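Local structure of C381 turret protein (Sulfolobus turreted icosahedral virus, 4IND) at residues I45-Y50 and R83-N88; I161-N166 and V243-G248; Y184-T189 and V251-G256. The protein forms the turret of this archaeal virus, five copies of its triple jelly-roll chain coming together in one assembly. All coordinates share one frame; numbering follows the deposited sequence.

Contact 1. Residues I45-Y50 and R83-N88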
loop_
_atom_site.group_PDB
_atom_site.type_symbol
_atom_site.label_atom_id
_atom_site.label_comp_id
_atom_site.label_asym_id
_atom_site.label_seq_id
_atom_site.Cartn_x
_atom_site.Cartn_y
_atom_site.Cartn_z
ATOM N N ILE A 45 -30.914 -17.321 29.136
ATOM C CA ILE A 45 -30.439 -15.990 29.496
ATOM C C ILE A 45 -31.279 -14.950 28.739
ATOM O O ILE A 45 -31.488 -15.067 27.535
ATOM C CB ILE A 45 -28.946 -15.825 29.068
ATOM C CG1 ILE A 45 -28.040 -16.736 29.902
ATOM C CG2 ILE A 45 -28.498 -14.369 29.118
ATOM C CD1 ILE A 45 -28.252 -16.630 31.385
ATOM N N SER A 46 -31.734 -13.917 29.436
ATOM C CA SER A 46 -32.520 -12.870 28.804
ATOM C C SER A 46 -31.956 -11.500 29.160
ATOM O O SER A 46 -31.606 -11.245 30.311
ATOM C CB SER A 46 -33.969 -12.930 29.304
ATOM O OG SER A 46 -34.549 -14.195 29.073
ATOM N N TYR A 47 -31.889 -10.599 28.188
ATOM C CA TYR A 47 -31.521 -9.218 28.506
ATOM C C TYR A 47 -32.120 -8.257 27.497
ATOM O O TYR A 47 -32.529 -8.663 26.417
ATOM C CB TYR A 47 -29.993 -9.039 28.610
ATOM C CG TYR A 47 -29.184 -9.364 27.356
ATOM C CD1 TYR A 47 -28.802 -8.364 26.466
ATOM C CD2 TYR A 47 -28.765 -10.656 27.090
ATOM C CE1 TYR A 47 -28.032 -8.653 25.334
ATOM C CE2 TYR A 47 -28.012 -10.957 25.952
ATOM C CZ TYR A 47 -27.651 -9.954 25.084
ATOM O OH TYR A 47 -26.902 -10.266 23.964
ATOM N N LEU A 48 -32.179 -6.979 27.873
ATOM C CA LEU A 48 -32.894 -5.968 27.088
ATOM C C LEU A 48 -32.032 -5.276 26.027
ATOM O O LEU A 48 -30.900 -4.858 26.304
ATOM C CB LEU A 48 -33.461 -4.899 28.012
ATOM C CG LEU A 48 -34.665 -5.289 28.851
ATOM C CD1 LEU A 48 -35.034 -4.145 29.764
ATOM C CD2 LEU A 48 -35.812 -5.637 27.943
ATOM N N LEU A 49 -32.589 -5.159 24.825
ATOM C CA LEU A 49 -31.974 -4.429 23.715
ATOM C C LEU A 49 -33.051 -3.534 23.122
ATOM O O LEU A 49 -34.019 -4.020 22.520
ATOM C CB LEU A 49 -31.435 -5.386 22.646
ATOM C CG LEU A 49 -30.247 -6.265 23.034
ATOM C CD1 LEU A 49 -29.835 -7.193 21.888
ATOM C CD2 LEU A 49 -29.063 -5.415 23.506
ATOM N N TYR A 50 -32.899 -2.225 23.309
ATOM C CA TYR A 50 -33.901 -1.264 22.845
ATOM C C TYR A 50 -35.327 -1.670 23.257
ATOM O O TYR A 50 -36.261 -1.595 22.460
ATOM C CB TYR A 50 -33.799 -1.080 21.324
ATOM C CG TYR A 50 -32.455 -0.547 20.844
ATOM C CD1 TYR A 50 -32.131 0.805 20.949
ATOM C CD2 TYR A 50 -31.524 -1.392 20.277
ATOM C CE1 TYR A 50 -30.910 1.291 20.506
ATOM C CE2 TYR A 50 -30.301 -0.920 19.836
ATOM C CZ TYR A 50 -29.994 0.418 19.945
ATOM O OH TYR A 50 -28.744 0.856 19.485
ATOM N N ARG A 83 -12.925 -10.102 22.278
ATOM C CA ARG A 83 -14.181 -9.653 22.862
ATOM C C ARG A 83 -14.917 -10.866 23.413
ATOM O O ARG A 83 -15.126 -11.859 22.709
ATOM C CB ARG A 83 -15.024 -8.895 21.837
ATOM C CG ARG A 83 -14.464 -7.489 21.491
ATOM C CD ARG A 83 -15.133 -6.921 20.265
ATOM N NE ARG A 83 -14.813 -7.709 19.080
ATOM C CZ ARG A 83 -15.547 -7.732 17.973
ATOM N NH1 ARG A 83 -16.653 -7.006 17.890
ATOM N NH2 ARG A 83 -15.170 -8.487 16.954
ATOM N N ILE A 84 -15.299 -10.789 24.680
ATOM C CA ILE A 84 -16.129 -11.839 25.272
ATOM C C ILE A 84 -17.462 -11.239 25.676
ATOM O O ILE A 84 -17.506 -10.386 26.557
ATOM C CB ILE A 84 -15.479 -12.451 26.524
ATOM C CG1 ILE A 84 -13.981 -12.679 26.309
ATOM C CG2 ILE A 84 -16.175 -13.795 26.883
ATOM C CD1 ILE A 84 -13.259 -13.319 27.517
ATOM N N LYS A 85 -18.554 -11.674 25.046
ATOM C CA LYS A 85 -19.872 -11.171 25.439
ATOM C C LYS A 85 -20.349 -11.997 26.607
ATOM O O LYS A 85 -20.476 -13.228 26.511
ATOM C CB LYS A 85 -20.904 -11.264 24.305
ATOM C CG LYS A 85 -22.235 -10.599 24.699
ATOM C CD LYS A 85 -23.338 -10.755 23.623
ATOM C CE LYS A 85 -23.042 -9.912 22.395
ATOM N NZ LYS A 85 -23.032 -8.467 22.706
ATOM N N VAL A 86 -20.606 -11.345 27.730
ATOM C CA VAL A 86 -21.054 -12.109 28.910
ATOM C C VAL A 86 -22.311 -11.490 29.496
ATOM O O VAL A 86 -22.684 -10.364 29.156
ATOM C CB VAL A 86 -19.970 -12.190 30.018
ATOM C CG1 VAL A 86 -18.693 -12.828 29.500
ATOM C CG2 VAL A 86 -19.691 -10.801 30.581
ATOM N N TYR A 87 -22.969 -12.230 30.382
ATOM C CA TYR A 87 -24.122 -11.726 31.093
ATOM C C TYR A 87 -24.021 -12.168 32.556
ATOM O O TYR A 87 -23.846 -13.358 32.861
ATOM C CB TYR A 87 -25.444 -12.222 30.476
ATOM C CG TYR A 87 -26.653 -11.756 31.263
ATOM C CD1 TYR A 87 -27.205 -10.510 31.035
ATOM C CD2 TYR A 87 -27.236 -12.562 32.246
ATOM C CE1 TYR A 87 -28.306 -10.071 31.744
ATOM C CE2 TYR A 87 -28.350 -12.131 32.973
ATOM C CZ TYR A 87 -28.872 -10.875 32.720
ATOM O OH TYR A 87 -29.969 -10.408 33.423
ATOM N N ASN A 88 -24.097 -11.203 33.460
ATOM C CA ASN A 88 -23.934 -11.487 34.873
ATOM C C ASN A 88 -25.291 -11.855 35.461
ATOM O O ASN A 88 -26.156 -10.996 35.636
ATOM C CB ASN A 88 -23.356 -10.265 35.592
ATOM C CG ASN A 88 -23.170 -10.509 37.090
ATOM O OD1 ASN A 88 -23.285 -11.647 37.564
ATOM N ND2 ASN A 88 -22.875 -9.452 37.836
#
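Lys-85 is the first residue of 83-88 to touch 45-50. Its chain runs extended through chi1 and chi2, which brings CD beside the hydroxyl of Tyr-47, with Lys-85 CD and Tyr-47 OH 3.6 Å apart. Beyond CD, bends turn NZ toward its acidic partners. The two side chains cross at about a right angle, so the tyrosine ends against the middle of the lysine chain and not at its nitrogen. NZ makes salt bridges to Glu-115 and Glu-117 of the same chain and to Asp-72 of the second subunit. Three carboxylates around a buried ammonium probably favour its charged form. Asp-72 of the second subunit also hydrogen-bonds Tyr-47 OH, so one acid from a neighbouring copy ties both residues together.

The strands belong to different sheets of the first jelly-roll domain. The hairpin of strands 41-49 and 52-60 lies across the sheet that holds strand 78-88. The short strand axes come within 8.8 Å and run at 98° to each other.

Tyr-87 follows and buries more surface here than any other residue. With CG anti to the backbone N (chi1 177°), its ring reaches three successive residues, Ile-45, Ser-46 and Tyr-47. Ile-45 CG2 meets Tyr-87 CD2 at 3.8 Å as the two side chains slide past each other in opposite directions. Tyr-47 CB lies 3.7 Å from Tyr-87 CE1. The carbonyl of Ser-46 sits near the phenol end of the ring, with Ser-46 O 3.6 Å from Tyr-87 OH. Ala-139 of strand 138-147, next to 78-88 in the sheet, packs against Ile-45 as well.

Contact 2. Residues I161-N166 and V243-G248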
loop_
_atom_site.group_PDB
_atom_site.type_symbol
_atom_site.label_atom_id
_atom_site.label_comp_id
_atom_site.label_asym_id
_atom_site.label_seq_id
_atom_site.Cartn_x
_atom_site.Cartn_y
_atom_site.Cartn_z
ATOM N N ILE A 161 -11.679 0.244 32.269
ATOM C CA ILE A 161 -10.569 -0.432 32.926
ATOM C C ILE A 161 -10.292 0.244 34.249
ATOM O O ILE A 161 -10.049 1.451 34.308
ATOM C CB ILE A 161 -9.271 -0.403 32.089
ATOM C CG1 ILE A 161 -9.510 -0.901 30.667
ATOM C CG2 ILE A 161 -8.168 -1.219 32.778
ATOM C CD1 ILE A 161 -8.356 -0.573 29.702
ATOM N N HIS A 162 -10.330 -0.528 35.328
ATOM C CA HIS A 162 -10.109 0.044 36.656
ATOM C C HIS A 162 -8.711 -0.213 37.179
ATOM O O HIS A 162 -8.221 -1.349 37.144
ATOM C CB HIS A 162 -11.109 -0.532 37.682
ATOM C CG HIS A 162 -12.529 -0.200 37.386
ATOM N ND1 HIS A 162 -13.130 0.957 37.836
ATOM C CD2 HIS A 162 -13.475 -0.858 36.676
ATOM C CE1 HIS A 162 -14.382 0.991 37.425
ATOM N NE2 HIS A 162 -14.619 -0.104 36.721
ATOM N N THR A 163 -8.095 0.833 37.731
ATOM C CA THR A 163 -6.797 0.668 38.368
ATOM C C THR A 163 -6.760 1.426 39.661
ATOM O O THR A 163 -7.434 2.453 39.829
ATOM C CB THR A 163 -5.610 1.107 37.455
ATOM O OG1 THR A 163 -4.382 0.914 38.169
ATOM C CG2 THR A 163 -5.740 2.604 37.053
ATOM N N SER A 164 -5.984 0.926 40.605
ATOM C CA SER A 164 -5.794 1.665 41.824
ATOM C C SER A 164 -4.314 1.984 42.037
ATOM O O SER A 164 -3.892 2.276 43.154
ATOM C CB SER A 164 -6.386 0.900 43.009
ATOM O OG SER A 164 -5.833 -0.396 43.075
ATOM N N GLY A 165 -3.525 1.945 40.965
ATOM C CA GLY A 165 -2.131 2.352 41.073
ATOM C C GLY A 165 -1.092 1.414 40.472
ATOM O O GLY A 165 0.089 1.745 40.427
ATOM N N ASN A 166 -1.515 0.238 40.033
ATOM C CA ASN A 166 -0.622 -0.622 39.266
ATOM C C ASN A 166 -1.368 -1.319 38.151
ATOM O O ASN A 166 -2.594 -1.211 38.060
ATOM C CB ASN A 166 0.119 -1.612 40.165
ATOM C CG ASN A 166 -0.812 -2.380 41.051
ATOM O OD1 ASN A 166 -1.898 -2.769 40.623
ATOM N ND2 ASN A 166 -0.410 -2.593 42.303
ATOM N N VAL A 243 0.982 1.341 34.783
ATOM C CA VAL A 243 0.429 2.296 35.750
ATOM C C VAL A 243 1.444 2.381 36.882
ATOM O O VAL A 243 1.823 1.353 37.457
ATOM C CB VAL A 243 -0.921 1.812 36.311
ATOM C CG1 VAL A 243 -1.465 2.830 37.308
ATOM C CG2 VAL A 243 -1.927 1.581 35.189
ATOM N N THR A 244 1.887 3.588 37.225
ATOM C CA THR A 244 3.041 3.704 38.129
ATOM C C THR A 244 2.787 4.438 39.431
ATOM O O THR A 244 3.680 4.530 40.275
ATOM C CB THR A 244 4.233 4.386 37.416
ATOM O OG1 THR A 244 3.818 5.679 36.971
ATOM C CG2 THR A 244 4.711 3.573 36.214
ATOM N N TYR A 245 1.592 4.987 39.606
ATOM C CA TYR A 245 1.382 5.878 40.752
ATOM C C TYR A 245 1.302 5.184 42.113
ATOM O O TYR A 245 1.437 5.826 43.149
ATOM C CB TYR A 245 0.218 6.858 40.526
ATOM C CG TYR A 245 -1.173 6.259 40.448
ATOM C CD1 TYR A 245 -1.930 6.068 41.594
ATOM C CD2 TYR A 245 -1.742 5.930 39.227
ATOM C CE1 TYR A 245 -3.213 5.548 41.528
ATOM C CE2 TYR A 245 -3.014 5.419 39.152
ATOM C CZ TYR A 245 -3.748 5.242 40.314
ATOM O OH TYR A 245 -5.021 4.722 40.267
ATOM N N GLY A 246 1.099 3.876 42.115
ATOM C CA GLY A 246 1.261 3.118 43.343
ATOM C C GLY A 246 -0.032 2.636 43.961
ATOM O O GLY A 246 -0.924 3.438 44.252
ATOM N N GLY A 247 -0.099 1.324 44.196
ATOM C CA GLY A 247 -1.318 0.639 44.592
ATOM C C GLY A 247 -2.103 1.186 45.777
ATOM O O GLY A 247 -3.335 1.094 45.808
ATOM N N GLY A 248 -1.413 1.752 46.759
ATOM C CA GLY A 248 -2.100 2.177 47.966
ATOM C C GLY A 248 -2.391 3.663 48.060
ATOM O O GLY A 248 -2.777 4.166 49.117
#
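The backbones of Gly-165 and Gly-247 pass with their CA atoms 4.0 Å apart. One hydrogen bond joins the two segments: Gly-246 N donates to Gly-165 O at 2.9 Å. It is bent. The carbonyl of Ser-164 also lies close to this turn, and Gly-247 CA makes a CA-H...O contact to Ser-164 O at 3.4 Å. Gly-247 is poorly ordered, so that end of the contact is less certain. At the positive phi of Gly-165 (132°) a CB would press on the preceding carbonyl O. It would also collide with Gly-246 O and Gly-247 N, so the lack of a side chain lets the loops pass this closely.

Both segments include connections between the two sheets of the second jelly-roll domain. Residues 164-166 lead from strand 155-163 to strand 168-172 in the facing sheet. The loop 243-248 starts the return from strand 238-243 to strand 253-262.

The ring of Tyr-245 lies flat under Gly-165. Gly-165 CA stands over one face, 3.5 Å from the ring centroid, in a CH-pi contact. Tyr-245 OH makes a weak hydrogen bond to Val-251 O, and the ring also meets Phe-197 and Phe-253.

Thr-163 OG1 ties its own turn together. It accepts from Gly-165 N at 3.1 Å in a nearly straight bond (172°), which makes an ST turn. It also donates to Asn-166 O at 2.8 Å, approaching tilted from the carbonyl plane. With OG1 anti to the backbone N (chi1 180°), the hydroxyl faces both partners. Val-243 comes tip to tip with this threonine, its CG1 3.6 Å from Thr-163 OG1.

Contact 3. Residues Y184-T189 and V251-G256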
loop_
_atom_site.group_PDB
_atom_site.type_symbol
_atom_site.label_atom_id
_atom_site.label_comp_id
_atom_site.label_asym_id
_atom_site.label_seq_id
_atom_site.Cartn_x
_atom_site.Cartn_y
_atom_site.Cartn_z
ATOM N N TYR A 184 -9.737 9.071 30.636
ATOM C CA TYR A 184 -9.725 8.573 32.004
ATOM C C TYR A 184 -10.631 9.404 32.888
ATOM O O TYR A 184 -10.969 10.525 32.545
ATOM C CB TYR A 184 -8.304 8.606 32.574
ATOM C CG TYR A 184 -7.722 9.995 32.650
ATOM C CD1 TYR A 184 -8.048 10.849 33.710
ATOM C CD2 TYR A 184 -6.864 10.478 31.658
ATOM C CE1 TYR A 184 -7.529 12.128 33.788
ATOM C CE2 TYR A 184 -6.342 11.775 31.744
ATOM C CZ TYR A 184 -6.685 12.581 32.808
ATOM O OH TYR A 184 -6.183 13.854 32.894
ATOM N N SER A 185 -11.040 8.805 34.011
ATOM C CA SER A 185 -11.679 9.527 35.110
ATOM C C SER A 185 -10.981 9.093 36.385
ATOM O O SER A 185 -10.546 7.937 36.498
ATOM C CB SER A 185 -13.166 9.192 35.222
ATOM O OG SER A 185 -13.887 9.594 34.074
ATOM N N TYR A 186 -10.857 9.999 37.339
ATOM C CA TYR A 186 -10.263 9.639 38.617
ATOM C C TYR A 186 -11.093 10.154 39.770
ATOM O O TYR A 186 -11.887 11.097 39.628
ATOM C CB TYR A 186 -8.835 10.188 38.725
ATOM C CG TYR A 186 -8.788 11.697 38.772
ATOM C CD1 TYR A 186 -9.056 12.383 39.941
ATOM C CD2 TYR A 186 -8.492 12.427 37.638
ATOM C CE1 TYR A 186 -9.023 13.762 39.980
ATOM C CE2 TYR A 186 -8.450 13.795 37.662
ATOM C CZ TYR A 186 -8.715 14.463 38.835
ATOM O OH TYR A 186 -8.671 15.832 38.821
ATOM N N ASN A 187 -10.908 9.528 40.923
ATOM C CA ASN A 187 -11.464 10.042 42.159
ATOM C C ASN A 187 -10.362 10.076 43.208
ATOM O O ASN A 187 -9.874 9.038 43.649
ATOM C CB ASN A 187 -12.639 9.181 42.625
ATOM C CG ASN A 187 -13.221 9.666 43.933
ATOM O OD1 ASN A 187 -13.072 10.839 44.286
ATOM N ND2 ASN A 187 -13.885 8.773 44.664
ATOM N N ASN A 188 -9.947 11.277 43.587
ATOM C CA ASN A 188 -8.963 11.417 44.653
ATOM C C ASN A 188 -9.713 11.411 45.967
ATOM O O ASN A 188 -10.376 12.376 46.309
ATOM C CB ASN A 188 -8.173 12.719 44.496
ATOM C CG ASN A 188 -7.120 12.901 45.571
ATOM O OD1 ASN A 188 -6.882 12.009 46.389
ATOM N ND2 ASN A 188 -6.473 14.064 45.569
ATOM N N THR A 189 -9.666 10.316 46.697
ATOM C CA THR A 189 -10.423 10.285 47.932
ATOM C C THR A 189 -9.645 11.005 49.033
ATOM O O THR A 189 -10.125 11.144 50.146
ATOM C CB THR A 189 -10.753 8.857 48.317
ATOM O OG1 THR A 189 -9.534 8.115 48.404
ATOM C CG2 THR A 189 -11.652 8.220 47.250
ATOM N N VAL A 251 -6.177 6.937 44.918
ATOM C CA VAL A 251 -6.695 7.659 43.767
ATOM C C VAL A 251 -7.082 6.699 42.654
ATOM O O VAL A 251 -6.342 6.533 41.686
ATOM C CB VAL A 251 -5.664 8.650 43.215
ATOM C CG1 VAL A 251 -6.295 9.494 42.129
ATOM C CG2 VAL A 251 -5.114 9.526 44.330
ATOM N N PRO A 252 -8.258 6.068 42.777
ATOM C CA PRO A 252 -8.656 5.118 41.721
ATOM C C PRO A 252 -8.928 5.820 40.391
ATOM O O PRO A 252 -9.511 6.918 40.373
ATOM C CB PRO A 252 -9.947 4.501 42.267
ATOM C CG PRO A 252 -10.420 5.442 43.329
ATOM C CD PRO A 252 -9.186 6.066 43.919
ATOM N N PHE A 253 -8.483 5.204 39.300
ATOM C CA PHE A 253 -8.766 5.664 37.947
ATOM C C PHE A 253 -9.629 4.640 37.231
ATOM O O PHE A 253 -9.573 3.427 37.522
ATOM C CB PHE A 253 -7.460 5.836 37.131
ATOM C CG PHE A 253 -6.768 7.167 37.333
ATOM C CD1 PHE A 253 -6.723 8.101 36.304
ATOM C CD2 PHE A 253 -6.129 7.462 38.522
ATOM C CE1 PHE A 253 -6.063 9.323 36.474
ATOM C CE2 PHE A 253 -5.476 8.681 38.700
ATOM C CZ PHE A 253 -5.446 9.608 37.671
ATOM N N THR A 254 -10.423 5.124 36.285
ATOM C CA THR A 254 -11.057 4.268 35.291
ATOM C C THR A 254 -10.645 4.833 33.945
ATOM O O THR A 254 -10.675 6.040 33.753
ATOM C CB THR A 254 -12.576 4.302 35.403
ATOM O OG1 THR A 254 -12.962 3.952 36.733
ATOM C CG2 THR A 254 -13.200 3.309 34.427
ATOM N N PHE A 255 -10.219 3.983 33.012
ATOM C CA PHE A 255 -9.733 4.513 31.749
ATOM C C PHE A 255 -10.050 3.590 30.578
ATOM O O PHE A 255 -10.367 2.405 30.759
ATOM C CB PHE A 255 -8.231 4.828 31.836
ATOM C CG PHE A 255 -7.357 3.601 31.978
ATOM C CD1 PHE A 255 -6.774 3.013 30.867
ATOM C CD2 PHE A 255 -7.115 3.052 33.231
ATOM C CE1 PHE A 255 -5.960 1.878 31.005
ATOM C CE2 PHE A 255 -6.312 1.930 33.384
ATOM C CZ PHE A 255 -5.736 1.334 32.264
ATOM N N GLY A 256 -9.964 4.151 29.383
ATOM C CA GLY A 256 -10.176 3.424 28.156
ATOM C C GLY A 256 -8.852 3.368 27.424
ATOM O O GLY A 256 -7.855 3.920 27.894
#
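Ser-185 O is gripped by two groups of the partner strand. Thr-254 N donates to Ser-185 O at 2.8 Å, with 165° at the hydrogen and the donor in the carbonyl plane. Phe-253 CA adds a CA-H...O contact to Ser-185 O at 3.2 Å. The return bond, from Ser-185 N to Thr-254 O, is also 2.8 Å long. These bonds join neighbouring antiparallel strands, 176-187 and 253-262, in one sheet of the second jelly-roll domain.

Ser-185 and Thr-254 form the hydrogen-bonded pair. Their side chains share one face of the sheet, where Ser-185 OG hydrogen-bonds Lys-159 NZ. The non-hydrogen-bonded pairs on either side, Tyr-184 with Phe-255 and Tyr-186 with Phe-253, place their aromatic side chains on the other face. That face packs against Ile-213 and Ile-216, and Phe-253 also meets Phe-199.

Phe-253 packs beside both tyrosines, and the three rings form an aromatic cluster. All three side chains point the same way. Tyr-186 CB sits over the centre of the Phe-253 ring in a CH-pi contact, 3.5 Å from its centroid. Tyr-184 comes from the side instead, with Tyr-184 CD1 at the ring edge, 3.7 Å from Phe-253 CE1. Both ring pairs are oblique, with planes at 51° for Tyr-184 and 41° for Tyr-186. Each tyrosine has CG between its backbone N and carbonyl carbon, which sends both rings out in nearly the same direction.

At Pro-252 the pairing becomes one-sided. Its carbonyl accepts from Asn-187 N, but the proline nitrogen has no hydrogen to give back. In place of a return bond, Asn-187 O rests against the proline ring, 3.1 Å from Pro-252 CD.

Contacts 2 and 3 are neighbours in the second domain, with centres 9 Å apart. They share a sheet, because strand 155-163 pairs with strand 253-262: Phe-255 N lies 2.8 Å from Ile-161 O, a probable hydrogen bond. His-162 ND1 packs 3.2 Å from Thr-254 OG1, and along the chain the segments of the two contacts alternate. Contact 1 lies in the first domain. Its centre is 29 Å from that of contact 2 and 26 Å from that of contact 3, and it touches neither. It differs too in reaching the second subunit, whereas contacts 2 and 3 touch no other chain. A bound dihydrogenphosphate ion lies about 13 Å from the side chain of Tyr-184.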